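TPR repeat-containing protein (Cytophaga hutchinsonii, PDB 3U4T) is of unknown function but, as a tetratricopeptide-repeat protein built of stacked helix pairs, probably serves as a scaffold for binding other proteins. Local coordinates at residues 76-81 / 105-110; 55-60 / 87-92; 184-189 / 195-200. The protein carries 1 engineered substitution. All blocks are in the same frame, centred on the assembly; numbering follows the deposited sequence.

Contact 1: residues 76-81 / 105-110; sequences DFEYYG and TTRLDM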
ATOM      1  N   ASP A  76       1.166  17.328 -11.581  1.00 30.39           N
ATOM      2  CA  ASP A  76      -0.135  17.982 -11.594  1.00 25.56           C
ATOM      3  C   ASP A  76      -1.247  17.016 -11.977  1.00 33.77           C
ATOM      4  O   ASP A  76      -2.320  17.026 -11.364  1.00 43.52           O
ATOM      5  CB  ASP A  76      -0.110  19.163 -12.556  1.00 27.20           C
ATOM      6  CG  ASP A  76       1.060  20.065 -12.307  1.00 29.23           C
ATOM      7  OD1 ASP A  76       1.259  20.446 -11.125  1.00 24.91           O
ATOM      8  OD2 ASP A  76       1.773  20.392 -13.284  1.00 39.03           O
ATOM      9  N   PHE A  77      -1.000  16.187 -12.991  1.00 18.14           N
ATOM     10  CA  PHE A  77      -2.012  15.215 -13.416  1.00 31.50           C
ATOM     11  C   PHE A  77      -2.222  14.199 -12.290  1.00 30.14           C
ATOM     12  O   PHE A  77      -3.359  13.799 -11.993  1.00 26.36           O
ATOM     13  CB  PHE A  77      -1.564  14.503 -14.694  1.00 32.08           C
ATOM     14  CG  PHE A  77      -1.580  15.376 -15.904  1.00 33.81           C
ATOM     15  CD1 PHE A  77      -2.734  15.490 -16.681  1.00 39.59           C
ATOM     16  CD2 PHE A  77      -0.463  16.134 -16.243  1.00 31.92           C
ATOM     17  CE1 PHE A  77      -2.771  16.348 -17.786  1.00 33.45           C
ATOM     18  CE2 PHE A  77      -0.488  16.997 -17.345  1.00 39.23           C
ATOM     19  CZ  PHE A  77      -1.643  17.104 -18.113  1.00 40.45           C
ATOM     20  N   GLU A  78      -1.121  13.796 -11.660  1.00 40.59           N
ATOM     21  CA  GLU A  78      -1.180  12.840 -10.556  1.00 42.95           C
ATOM     22  C   GLU A  78      -2.129  13.325  -9.464  1.00 38.88           C
ATOM     23  O   GLU A  78      -3.038  12.600  -9.062  1.00 36.83           O
ATOM     24  CB  GLU A  78       0.216  12.623  -9.976  1.00 43.53           C
ATOM     25  CG  GLU A  78       0.235  11.991  -8.608  1.00 47.62           C
ATOM     26  CD  GLU A  78       1.645  11.806  -8.091  1.00 48.24           C
ATOM     27  OE1 GLU A  78       2.506  12.674  -8.357  1.00 49.81           O
ATOM     28  OE2 GLU A  78       1.889  10.797  -7.406  1.00 47.66           O
ATOM     29  N   TYR A  79      -1.927  14.555  -8.995  1.00 39.45           N
ATOM     30  CA  TYR A  79      -2.786  15.106  -7.960  1.00 35.65           C
ATOM     31  C   TYR A  79      -4.206  15.369  -8.443  1.00 37.49           C
ATOM     32  O   TYR A  79      -5.141  15.383  -7.648  1.00 32.41           O
ATOM     33  CB  TYR A  79      -2.174  16.377  -7.373  1.00 32.55           C
ATOM     34  CG  TYR A  79      -1.119  16.055  -6.339  1.00 41.56           C
ATOM     35  CD1 TYR A  79       0.220  15.918  -6.696  1.00 38.69           C
ATOM     36  CD2 TYR A  79      -1.486  15.747  -5.032  1.00 36.94           C
ATOM     37  CE1 TYR A  79       1.158  15.473  -5.780  1.00 48.90           C
ATOM     38  CE2 TYR A  79      -0.559  15.301  -4.112  1.00 44.03           C
ATOM     39  CZ  TYR A  79       0.755  15.161  -4.489  1.00 51.71           C
ATOM     40  OH  TYR A  79       1.649  14.671  -3.576  1.00 55.66           O
ATOM     41  N   TYR A  80      -4.375  15.564  -9.744  1.00 26.94           N
ATOM     42  CA  TYR A  80      -5.711  15.790 -10.267  1.00 33.49           C
ATOM     43  C   TYR A  80      -6.459  14.491 -10.017  1.00 36.88           C
ATOM     44  O   TYR A  80      -7.576  14.499  -9.499  1.00 40.66           O
ATOM     45  CB  TYR A  80      -5.677  16.099 -11.763  1.00 21.53           C
ATOM     46  CG  TYR A  80      -7.004  16.583 -12.310  1.00 33.95           C
ATOM     47  CD1 TYR A  80      -8.037  16.967 -11.452  1.00 25.15           C
ATOM     48  CD2 TYR A  80      -7.215  16.693 -13.684  1.00 37.55           C
ATOM     49  CE1 TYR A  80      -9.253  17.453 -11.954  1.00 26.07           C
ATOM     50  CE2 TYR A  80      -8.421  17.173 -14.192  1.00 34.45           C
ATOM     51  CZ  TYR A  80      -9.433  17.549 -13.322  1.00 29.14           C
ATOM     52  OH  TYR A  80     -10.634  17.990 -13.812  1.00 23.51           O
ATOM     53  N   GLY A  81      -5.815  13.378 -10.374  1.00 26.67           N
ATOM     54  CA  GLY A  81      -6.402  12.064 -10.172  1.00 29.95           C
ATOM     55  C   GLY A  81      -6.597  11.725  -8.702  1.00 32.77           C
ATOM     56  O   GLY A  81      -7.643  11.184  -8.315  1.00 35.57           O
ATOM     57  N   THR A 105       7.177   9.331 -18.527  1.00 39.45           N
ATOM     58  CA  THR A 105       7.198   7.881 -18.605  1.00 46.40           C
ATOM     59  C   THR A 105       7.996   7.111 -17.553  1.00 54.73           C
ATOM     60  O   THR A 105       8.028   5.881 -17.585  1.00 50.22           O
ATOM     61  CB  THR A 105       7.658   7.428 -19.990  1.00 56.33           C
ATOM     62  OG1 THR A 105       9.030   7.790 -20.184  1.00 63.65           O
ATOM     63  CG2 THR A 105       6.805   8.086 -21.062  1.00 48.16           C
ATOM     64  N   THR A 106       8.644   7.814 -16.630  1.00 53.31           N
ATOM     65  CA  THR A 106       9.391   7.119 -15.593  1.00 40.18           C
ATOM     66  C   THR A 106       8.490   6.946 -14.376  1.00 45.90           C
ATOM     67  O   THR A 106       8.841   6.239 -13.435  1.00 40.94           O
ATOM     68  CB  THR A 106      10.665   7.885 -15.150  1.00 43.16           C
ATOM     69  OG1 THR A 106      10.311   8.936 -14.240  1.00 37.45           O
ATOM     70  CG2 THR A 106      11.389   8.466 -16.360  1.00 41.16           C
ATOM     71  N   ARG A 107       7.329   7.596 -14.403  1.00 45.60           N
ATOM     72  CA  ARG A 107       6.378   7.503 -13.301  1.00 44.32           C
ATOM     73  C   ARG A 107       5.578   6.198 -13.384  1.00 42.30           C
ATOM     74  O   ARG A 107       4.347   6.204 -13.354  1.00 43.96           O
ATOM     75  CB  ARG A 107       5.422   8.700 -13.325  1.00 43.54           C
ATOM     76  CG  ARG A 107       6.068  10.046 -13.022  1.00 43.31           C
ATOM     77  CD  ARG A 107       6.704  10.060 -11.631  1.00 42.09           C
ATOM     78  NE  ARG A 107       5.741   9.752 -10.577  1.00 45.01           N
ATOM     79  CZ  ARG A 107       4.742  10.547 -10.213  1.00 48.50           C
ATOM     80  NH1 ARG A 107       4.564  11.719 -10.817  1.00 45.15           N
ATOM     81  NH2 ARG A 107       3.914  10.167  -9.245  1.00 44.36           N
ATOM     82  N   LEU A 108       6.287   5.078 -13.483  1.00 23.97           N
ATOM     83  CA  LEU A 108       5.650   3.771 -13.570  1.00 38.92           C
ATOM     84  C   LEU A 108       4.756   3.482 -12.378  1.00 41.77           C
ATOM     85  O   LEU A 108       3.917   2.583 -12.430  1.00 40.11           O
ATOM     86  CB  LEU A 108       6.704   2.675 -13.676  1.00 42.15           C
ATOM     87  CG  LEU A 108       7.528   2.683 -14.964  1.00 39.37           C
ATOM     88  CD1 LEU A 108       8.517   1.529 -14.925  1.00 38.95           C
ATOM     89  CD2 LEU A 108       6.614   2.558 -16.176  1.00 24.29           C
ATOM     90  N   ASP A 109       4.933   4.236 -11.300  1.00 38.26           N
ATOM     91  CA  ASP A 109       4.120   4.029 -10.115  1.00 29.58           C
ATOM     92  C   ASP A 109       2.643   4.352 -10.375  1.00 32.66           C
ATOM     93  O   ASP A 109       1.773   3.886  -9.637  1.00 23.84           O
ATOM     94  CB  ASP A 109       4.686   4.832  -8.929  1.00 31.68           C
ATOM     95  CG  ASP A 109       4.904   6.301  -9.247  1.00 38.26           C
ATOM     96  OD1 ASP A 109       5.387   6.622 -10.352  1.00 42.95           O
ATOM     97  OD2 ASP A 109       4.609   7.142  -8.375  1.00 45.61           O
HETATM   98  N   MSE A 110       2.354   5.125 -11.429  1.00 30.23           N
HETATM   99  CA  MSE A 110       0.962   5.459 -11.781  1.00 30.77           C
HETATM  100  C   MSE A 110       0.232   4.169 -12.155  1.00 33.70           C
HETATM  101  O   MSE A 110      -0.955   3.992 -11.866  1.00 28.94           O
HETATM  102  CB  MSE A 110       0.895   6.432 -12.973  1.00 31.93           C
HETATM  103  CG  MSE A 110       1.372   7.832 -12.673  1.00 32.94           C
HETATM  104 SE   MSE A 110       0.464   8.524 -11.125  0.71 37.09          SE
HETATM  105  CE  MSE A 110      -0.758   9.704 -11.963  1.00 21.23           C
TER
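Glu78 meets Arg107 and the selenomethionine Met110 where helix 74-86 packs against the loop leading into helix 109-120 and its first turn, an arrangement consistent with a tetratricopeptide-repeat (TPR)-like helical array. Glu78 takes part in both halves of the contact: its base in the packing, its carboxylate in the polar pairing. On the packed side the methyl of Met110, which is buried, lies against the base of Glu78: CE of Met110 is 3.5 Å from CA of Glu78 and 3.7 Å from its CB. Bends at chi2 and chi3 of Met110 turn this methyl toward helix 74-86, and Tyr97 and Ala100 of helix 90-103 also touch the side chain. On the looser side, Glu78 and Arg107 are both partly exposed and meet through their charged ends. With CG anti to the backbone N (chi1 163°) and the chain extended beyond it, Glu78 carries its carboxylate past the methyl to the edge of the guanidinium. The salt bridge runs from OE2 of Glu78 to NH2 of Arg107 at 2.8 Å; a second, weak bond joins NH1 of Arg107 to OE1 of Glu78. The two planes are 50° apart, so the pairing is not a flat, two-pronged one. Arg107, the centre of an inverse gamma turn, also grips Asp109 side-on, which fixes the rotation of the guanidinium. This shared arginine probably offsets the like charges of Glu78 and Asp109. Asp109 OD1, bonded to NE of Arg107, is tilted from the guanidinium plane, whereas the bond from NH2 of Arg107 to OD2 of Asp109 lies nearly in it, 3.2 Å long with an N-H...O angle of 163°.

Contact 2: residues 55-60 / 87-92; sequences LAQKDI and KGQDSL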
ATOM      1  N   LEU A  55     -12.369  21.906  -2.106  1.00 47.32           N
ATOM      2  CA  LEU A  55     -11.516  23.075  -2.255  1.00 42.66           C
ATOM      3  C   LEU A  55     -10.355  22.722  -3.164  1.00 32.94           C
ATOM      4  O   LEU A  55      -9.964  23.513  -4.025  1.00 30.49           O
ATOM      5  CB  LEU A  55     -10.975  23.502  -0.888  1.00 42.34           C
ATOM      6  CG  LEU A  55     -11.539  24.765  -0.233  1.00 42.73           C
ATOM      7  CD1 LEU A  55     -12.852  25.192  -0.885  1.00 41.05           C
ATOM      8  CD2 LEU A  55     -11.711  24.492   1.248  1.00 43.39           C
ATOM      9  N   ALA A  56      -9.803  21.528  -2.964  1.00 25.07           N
ATOM     10  CA  ALA A  56      -8.687  21.070  -3.771  1.00 38.40           C
ATOM     11  C   ALA A  56      -9.099  20.741  -5.214  1.00 50.81           C
ATOM     12  O   ALA A  56      -8.264  20.784  -6.124  1.00 56.36           O
ATOM     13  CB  ALA A  56      -8.052  19.868  -3.123  1.00 30.26           C
ATOM     14  N   GLN A  57     -10.369  20.398  -5.434  1.00 41.73           N
ATOM     15  CA  GLN A  57     -10.795  20.108  -6.793  1.00 39.73           C
ATOM     16  C   GLN A  57     -10.915  21.441  -7.528  1.00 46.92           C
ATOM     17  O   GLN A  57     -10.424  21.587  -8.648  1.00 42.33           O
ATOM     18  CB  GLN A  57     -12.140  19.372  -6.836  1.00 34.07           C
ATOM     19  CG  GLN A  57     -12.453  18.822  -8.236  1.00 38.61           C
ATOM     20  CD  GLN A  57     -13.768  18.064  -8.343  1.00 41.48           C
ATOM     21  OE1 GLN A  57     -14.028  17.401  -9.344  1.00 44.99           O
ATOM     22  NE2 GLN A  57     -14.600  18.165  -7.322  1.00 43.35           N
ATOM     23  N   LYS A  58     -11.544  22.425  -6.889  1.00 38.66           N
ATOM     24  CA  LYS A  58     -11.700  23.722  -7.526  1.00 46.26           C
ATOM     25  C   LYS A  58     -10.339  24.310  -7.883  1.00 36.52           C
ATOM     26  O   LYS A  58     -10.180  24.921  -8.942  1.00 36.74           O
ATOM     27  CB  LYS A  58     -12.462  24.697  -6.620  1.00 60.98           C
ATOM     28  CG  LYS A  58     -12.701  26.056  -7.284  1.00 73.23           C
ATOM     29  CD  LYS A  58     -13.770  26.909  -6.585  1.00 79.78           C
ATOM     30  CE  LYS A  58     -13.281  27.546  -5.292  1.00 81.30           C
ATOM     31  NZ  LYS A  58     -14.334  28.421  -4.692  1.00 81.65           N
ATOM     32  N   ASP A  59      -9.359  24.119  -7.004  1.00 30.43           N
ATOM     33  CA  ASP A  59      -8.014  24.644  -7.233  1.00 43.06           C
ATOM     34  C   ASP A  59      -7.256  23.951  -8.354  1.00 44.12           C
ATOM     35  O   ASP A  59      -6.614  24.608  -9.174  1.00 43.67           O
ATOM     36  CB  ASP A  59      -7.175  24.558  -5.959  1.00 40.14           C
ATOM     37  CG  ASP A  59      -7.343  25.769  -5.049  1.00 43.00           C
ATOM     38  OD1 ASP A  59      -8.045  26.729  -5.423  1.00 37.96           O
ATOM     39  OD2 ASP A  59      -6.749  25.751  -3.949  1.00 34.97           O
ATOM     40  N   ILE A  60      -7.314  22.627  -8.403  1.00 38.17           N
ATOM     41  CA  ILE A  60      -6.586  21.939  -9.452  1.00 33.30           C
ATOM     42  C   ILE A  60      -7.235  22.213 -10.806  1.00 38.95           C
ATOM     43  O   ILE A  60      -6.579  22.128 -11.844  1.00 47.98           O
ATOM     44  CB  ILE A  60      -6.521  20.422  -9.199  1.00 30.86           C
ATOM     45  CG1 ILE A  60      -5.449  19.807 -10.091  1.00 41.61           C
ATOM     46  CG2 ILE A  60      -7.863  19.787  -9.459  1.00 41.85           C
ATOM     47  CD1 ILE A  60      -4.058  20.321  -9.786  1.00 41.69           C
ATOM     48  N   LYS A  87     -13.041  12.350  -4.600  1.00 29.58           N
ATOM     49  CA  LYS A  87     -14.377  12.890  -4.858  1.00 32.97           C
ATOM     50  C   LYS A  87     -15.305  11.865  -5.516  1.00 41.27           C
ATOM     51  O   LYS A  87     -16.432  12.175  -5.917  1.00 39.71           O
ATOM     52  CB  LYS A  87     -14.264  14.144  -5.723  1.00 32.77           C
ATOM     53  CG  LYS A  87     -13.657  15.316  -4.980  1.00 32.57           C
ATOM     54  CD  LYS A  87     -14.760  16.202  -4.417  1.00 37.97           C
ATOM     55  CE  LYS A  87     -15.771  15.408  -3.616  1.00 33.42           C
ATOM     56  NZ  LYS A  87     -17.017  16.192  -3.419  1.00 44.88           N
ATOM     57  N   GLY A  88     -14.803  10.641  -5.635  1.00 38.35           N
ATOM     58  CA  GLY A  88     -15.586   9.565  -6.198  1.00 39.05           C
ATOM     59  C   GLY A  88     -15.649   9.496  -7.701  1.00 42.05           C
ATOM     60  O   GLY A  88     -16.440   8.734  -8.234  1.00 38.81           O
ATOM     61  N   GLN A  89     -14.824  10.264  -8.400  1.00 28.03           N
ATOM     62  CA  GLN A  89     -14.861  10.227  -9.855  1.00 26.02           C
ATOM     63  C   GLN A  89     -13.761   9.348 -10.418  1.00 26.09           C
ATOM     64  O   GLN A  89     -12.867   9.777 -11.154  1.00 29.21           O
ATOM     65  CB  GLN A  89     -14.811  11.650 -10.391  1.00 14.38           C
ATOM     66  CG  GLN A  89     -15.907  12.487  -9.727  1.00 30.48           C
ATOM     67  CD  GLN A  89     -16.240  13.750 -10.468  1.00 56.49           C
ATOM     68  OE1 GLN A  89     -15.403  14.637 -10.632  1.00 57.33           O
ATOM     69  NE2 GLN A  89     -17.478  13.844 -10.923  1.00 67.70           N
ATOM     70  N   ASP A  90     -13.886   8.079 -10.054  1.00 19.70           N
ATOM     71  CA  ASP A  90     -12.973   7.007 -10.425  1.00 32.93           C
ATOM     72  C   ASP A  90     -12.481   6.956 -11.881  1.00 27.49           C
ATOM     73  O   ASP A  90     -11.279   6.832 -12.122  1.00 36.43           O
ATOM     74  CB  ASP A  90     -13.615   5.660 -10.051  1.00 28.84           C
ATOM     75  CG  ASP A  90     -14.082   5.607  -8.592  1.00 38.21           C
ATOM     76  OD1 ASP A  90     -14.091   6.660  -7.907  1.00 30.56           O
ATOM     77  OD2 ASP A  90     -14.460   4.505  -8.134  1.00 25.35           O
ATOM     78  N   SER A  91     -13.378   7.048 -12.852  1.00 22.74           N
ATOM     79  CA  SER A  91     -12.953   6.974 -14.241  1.00 42.46           C
ATOM     80  C   SER A  91     -12.074   8.142 -14.636  1.00 36.06           C
ATOM     81  O   SER A  91     -11.084   7.965 -15.343  1.00 30.68           O
ATOM     82  CB  SER A  91     -14.163   6.900 -15.152  1.00 40.26           C
ATOM     83  OG  SER A  91     -14.949   5.789 -14.780  1.00 43.73           O
ATOM     84  N   LEU A  92     -12.441   9.333 -14.172  1.00 42.28           N
ATOM     85  CA  LEU A  92     -11.688  10.548 -14.455  1.00 37.22           C
ATOM     86  C   LEU A  92     -10.332  10.468 -13.760  1.00 32.84           C
ATOM     87  O   LEU A  92      -9.300  10.794 -14.338  1.00 31.80           O
ATOM     88  CB  LEU A  92     -12.479  11.749 -13.952  1.00 36.12           C
ATOM     89  CG  LEU A  92     -12.636  12.980 -14.838  1.00 40.69           C
ATOM     90  CD1 LEU A  92     -12.557  12.630 -16.326  1.00 43.41           C
ATOM     91  CD2 LEU A  92     -13.980  13.599 -14.490  1.00 33.61           C
TER
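Gln57 overlaps the aliphatic middle of Lys87, reaching from helix 53-64 of a TPR array to the turn that joins helices 74-86 and 90-103. The side chain stands straight off its helix: CG is anti to the backbone N (chi1 -169°), and the chain, extended beyond it, carries the amide across to the Lys87 side chain, the CA atoms of Gln57 and Lys87 being 8.3 Å apart. The amide end of Gln57 comes closest to CD of Lys87, with CG of the lysine next to it, and the two chains run at a slant to each other. Lys87 is bent at chi2 and chi3, and its ammonium group forms a salt bridge with Asp54, so its charge is engaged away from the glutamine. The amide of Gln89 comes near that of Gln57, the planes 84° apart. Leu84 touches both glutamines from helix 74-86. The contact is small, 115 Å² in all, and its three side chains are each partly exposed: a surface contact beside the turn between helices 74-86 and 90-103. Gly88, at positive phi (81°), is the C' residue of the Schellman motif that ends helix 74-86, with Gly88 N bonded to Met85 O and Gln89 N to Leu84 O.

Contact 3: residues 184-189 / 195-200; sequences RANAAQ and QGLAKP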
ATOM      1  N   ARG A 184       1.363 -17.444   3.900  1.00 25.06           N
ATOM      2  CA  ARG A 184       0.009 -17.463   3.376  1.00 27.35           C
ATOM      3  C   ARG A 184      -0.064 -18.044   1.969  1.00 32.21           C
ATOM      4  O   ARG A 184      -0.973 -18.805   1.648  1.00 32.30           O
ATOM      5  CB  ARG A 184      -0.561 -16.054   3.395  1.00 18.15           C
ATOM      6  CG  ARG A 184      -0.815 -15.557   4.799  1.00 28.71           C
ATOM      7  CD  ARG A 184      -1.321 -14.137   4.800  1.00 23.52           C
ATOM      8  NE  ARG A 184      -1.810 -13.699   6.103  1.00 22.56           N
ATOM      9  CZ  ARG A 184      -2.201 -12.457   6.350  1.00 33.03           C
ATOM     10  NH1 ARG A 184      -2.147 -11.560   5.382  1.00 39.21           N
ATOM     11  NH2 ARG A 184      -2.651 -12.116   7.545  1.00 35.87           N
ATOM     12  N   ALA A 185       0.902 -17.698   1.138  1.00 29.66           N
ATOM     13  CA  ALA A 185       0.923 -18.200  -0.220  1.00 31.56           C
ATOM     14  C   ALA A 185       1.097 -19.723  -0.218  1.00 36.20           C
ATOM     15  O   ALA A 185       0.483 -20.429  -1.027  1.00 39.01           O
ATOM     16  CB  ALA A 185       2.047 -17.545  -0.982  1.00 33.97           C
ATOM     17  N   ASN A 186       1.926 -20.235   0.689  1.00 25.36           N
ATOM     18  CA  ASN A 186       2.152 -21.674   0.774  1.00 36.76           C
ATOM     19  C   ASN A 186       1.005 -22.433   1.462  1.00 39.86           C
ATOM     20  O   ASN A 186       0.712 -23.579   1.115  1.00 40.26           O
ATOM     21  CB  ASN A 186       3.501 -21.938   1.448  1.00 34.71           C
ATOM     22  CG  ASN A 186       4.667 -21.856   0.462  1.00 46.83           C
ATOM     23  OD1 ASN A 186       4.959 -22.814  -0.244  1.00 51.43           O
ATOM     24  ND2 ASN A 186       5.319 -20.706   0.402  1.00 49.24           N
ATOM     25  N   ALA A 187       0.340 -21.796   2.419  1.00 33.39           N
ATOM     26  CA  ALA A 187      -0.794 -22.438   3.095  1.00 36.07           C
ATOM     27  C   ALA A 187      -1.924 -22.628   2.086  1.00 41.48           C
ATOM     28  O   ALA A 187      -2.713 -23.559   2.187  1.00 31.12           O
ATOM     29  CB  ALA A 187      -1.283 -21.575   4.267  1.00 24.63           C
ATOM     30  N   ALA A 188      -1.996 -21.730   1.108  1.00 33.38           N
ATOM     31  CA  ALA A 188      -3.010 -21.792   0.063  1.00 36.85           C
ATOM     32  C   ALA A 188      -2.756 -22.989  -0.858  1.00 40.71           C
ATOM     33  O   ALA A 188      -3.696 -23.569  -1.410  1.00 34.99           O
ATOM     34  CB  ALA A 188      -2.995 -20.502  -0.734  1.00 32.38           C
ATOM     35  N   GLN A 189      -1.483 -23.356  -1.013  1.00 41.91           N
ATOM     36  CA  GLN A 189      -1.097 -24.484  -1.861  1.00 42.88           C
ATOM     37  C   GLN A 189      -1.270 -25.803  -1.122  1.00 51.87           C
ATOM     38  O   GLN A 189      -1.312 -26.868  -1.728  1.00 52.09           O
ATOM     39  CB  GLN A 189       0.358 -24.355  -2.297  1.00 40.43           C
ATOM     40  CG  GLN A 189       0.660 -23.149  -3.150  1.00 36.37           C
ATOM     41  CD  GLN A 189       2.133 -23.071  -3.509  1.00 48.31           C
ATOM     42  OE1 GLN A 189       2.702 -24.021  -4.044  1.00 52.53           O
ATOM     43  NE2 GLN A 189       2.755 -21.937  -3.221  1.00 43.29           N
ATOM     44  N   GLN A 195       1.124 -31.280   3.971  1.00 61.09           N
ATOM     45  CA  GLN A 195       2.580 -31.185   3.861  1.00 61.17           C
ATOM     46  C   GLN A 195       3.274 -30.132   4.718  1.00 51.53           C
ATOM     47  O   GLN A 195       4.501 -30.120   4.793  1.00 46.76           O
ATOM     48  CB  GLN A 195       2.990 -30.935   2.408  1.00 65.92           C
ATOM     49  CG  GLN A 195       2.361 -31.857   1.393  1.00 80.19           C
ATOM     50  CD  GLN A 195       3.073 -31.792   0.066  1.00 93.45           C
ATOM     51  OE1 GLN A 195       3.489 -30.720  -0.373  1.00 92.08           O
ATOM     52  NE2 GLN A 195       3.213 -32.939  -0.587  1.00104.95           N
ATOM     53  N   GLY A 196       2.505 -29.248   5.345  1.00 49.96           N
ATOM     54  CA  GLY A 196       3.093 -28.208   6.174  1.00 47.93           C
ATOM     55  C   GLY A 196       3.911 -27.204   5.378  1.00 44.50           C
ATOM     56  O   GLY A 196       4.880 -26.643   5.886  1.00 50.90           O
ATOM     57  N   LEU A 197       3.519 -26.968   4.131  1.00 41.05           N
ATOM     58  CA  LEU A 197       4.234 -26.032   3.262  1.00 46.33           C
ATOM     59  C   LEU A 197       4.460 -24.675   3.878  1.00 46.77           C
ATOM     60  O   LEU A 197       5.475 -24.038   3.622  1.00 54.47           O
ATOM     61  CB  LEU A 197       3.488 -25.843   1.939  1.00 42.89           C
ATOM     62  CG  LEU A 197       3.502 -27.029   0.975  1.00 40.44           C
ATOM     63  CD1 LEU A 197       2.760 -26.667  -0.303  1.00 38.00           C
ATOM     64  CD2 LEU A 197       4.948 -27.401   0.668  1.00 38.83           C
ATOM     65  N   ALA A 198       3.513 -24.228   4.693  1.00 36.51           N
ATOM     66  CA  ALA A 198       3.616 -22.925   5.326  1.00 34.39           C
ATOM     67  C   ALA A 198       4.412 -22.940   6.619  1.00 41.14           C
ATOM     68  O   ALA A 198       4.874 -21.901   7.085  1.00 47.12           O
ATOM     69  CB  ALA A 198       2.222 -22.377   5.589  1.00 24.18           C
ATOM     70  N   LYS A 199       4.580 -24.123   7.190  1.00 38.24           N
ATOM     71  CA  LYS A 199       5.296 -24.297   8.456  1.00 31.18           C
ATOM     72  C   LYS A 199       6.576 -23.493   8.614  1.00 32.32           C
ATOM     73  O   LYS A 199       6.696 -22.665   9.511  1.00 36.07           O
ATOM     74  CB  LYS A 199       5.604 -25.775   8.662  1.00 22.91           C
ATOM     75  CG  LYS A 199       6.382 -26.111   9.926  1.00 31.18           C
ATOM     76  CD  LYS A 199       5.476 -26.485  11.071  1.00 37.32           C
ATOM     77  CE  LYS A 199       6.130 -27.591  11.898  1.00 53.14           C
ATOM     78  NZ  LYS A 199       7.490 -27.227  12.387  1.00 50.56           N
ATOM     79  N   PRO A 200       7.562 -23.726   7.748  1.00 34.78           N
ATOM     80  CA  PRO A 200       8.814 -22.978   7.863  1.00 40.13           C
ATOM     81  C   PRO A 200       8.698 -21.455   7.820  1.00 34.33           C
ATOM     82  O   PRO A 200       9.417 -20.751   8.535  1.00 35.04           O
ATOM     83  CB  PRO A 200       9.634 -23.509   6.699  1.00 37.65           C
ATOM     84  CG  PRO A 200       8.589 -23.883   5.693  1.00 37.21           C
ATOM     85  CD  PRO A 200       7.578 -24.587   6.557  1.00 35.07           C
TER
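The backbones of 184-189 and 195-200 approach most closely at Asn186 and Ala198, whose CA atoms are 4.9 Å apart. The first segment lies on helix 176-189; the second passes through a type I beta turn from Gly196 to Lys199, closed by a bond from Lys199 N to Gly196 O, and leads into helix 199-209. Gly196 enters this turn at positive phi (66°). So short a CA separation brings main chain against side chain directly: CB of Asn186 lies 3.6 Å from the carbonyl O of Leu197, and CB of Leu197 lies 3.7 Å from the carbonyl O of Asn186. The side chains of Asn186 and Leu197 cross at about a right angle, their CB atoms in van der Waals contact. Asn186 is buried, and its ND2 is hydrogen-bonded to the carbonyl of Arg182 one helical turn earlier.

The geometry is consistent with a corner of a TPR-like array, where the chain reverses after one helix and starts the next. The interface here is packing: 215 Å² is buried in total. On one flank the methyls of Ala187 and Ala198 touch, CB to CB at 3.8 Å, and CB of Ala198 is also 3.7 Å from Ala187 N; Tyr226 of helix 217-233 contacts Ala198 too. On the other flank Leu197, with CG anti to its carbonyl carbon (chi1 -71°), lays CD1 3.9 Å from CB of Gln189. Beyond that CB the Gln189 chain extends back along its own helix, where NE2 makes a weak bond to the carbonyl O of Ala185. Asp190 OD2 accepts a hydrogen bond from Gln195 N and weak ones from Gly196 N and Leu197 N.

In the fold
From the N terminus, contact 2 opens first, on helix 53-64, and contact 1 opens next, on helix 74-86. Contact 2 closes at the turn into helix 90-103, and contact 1 closes afterwards at the start of helix 109-120, so the two cross along the chain. They also meet in space: Tyr80 CD1 packs 3.5 Å from Ile60 CG2, and the centres are 15 Å apart. Together they tie four successive helices into one stretch of the array. Contact 3 follows in series, closing a short connection between helices 176-189 and 199-209. It lies on the opposite side of the chain's centre, its nearest atoms about 22 Å from contact 1 and about 24 Å from contact 2.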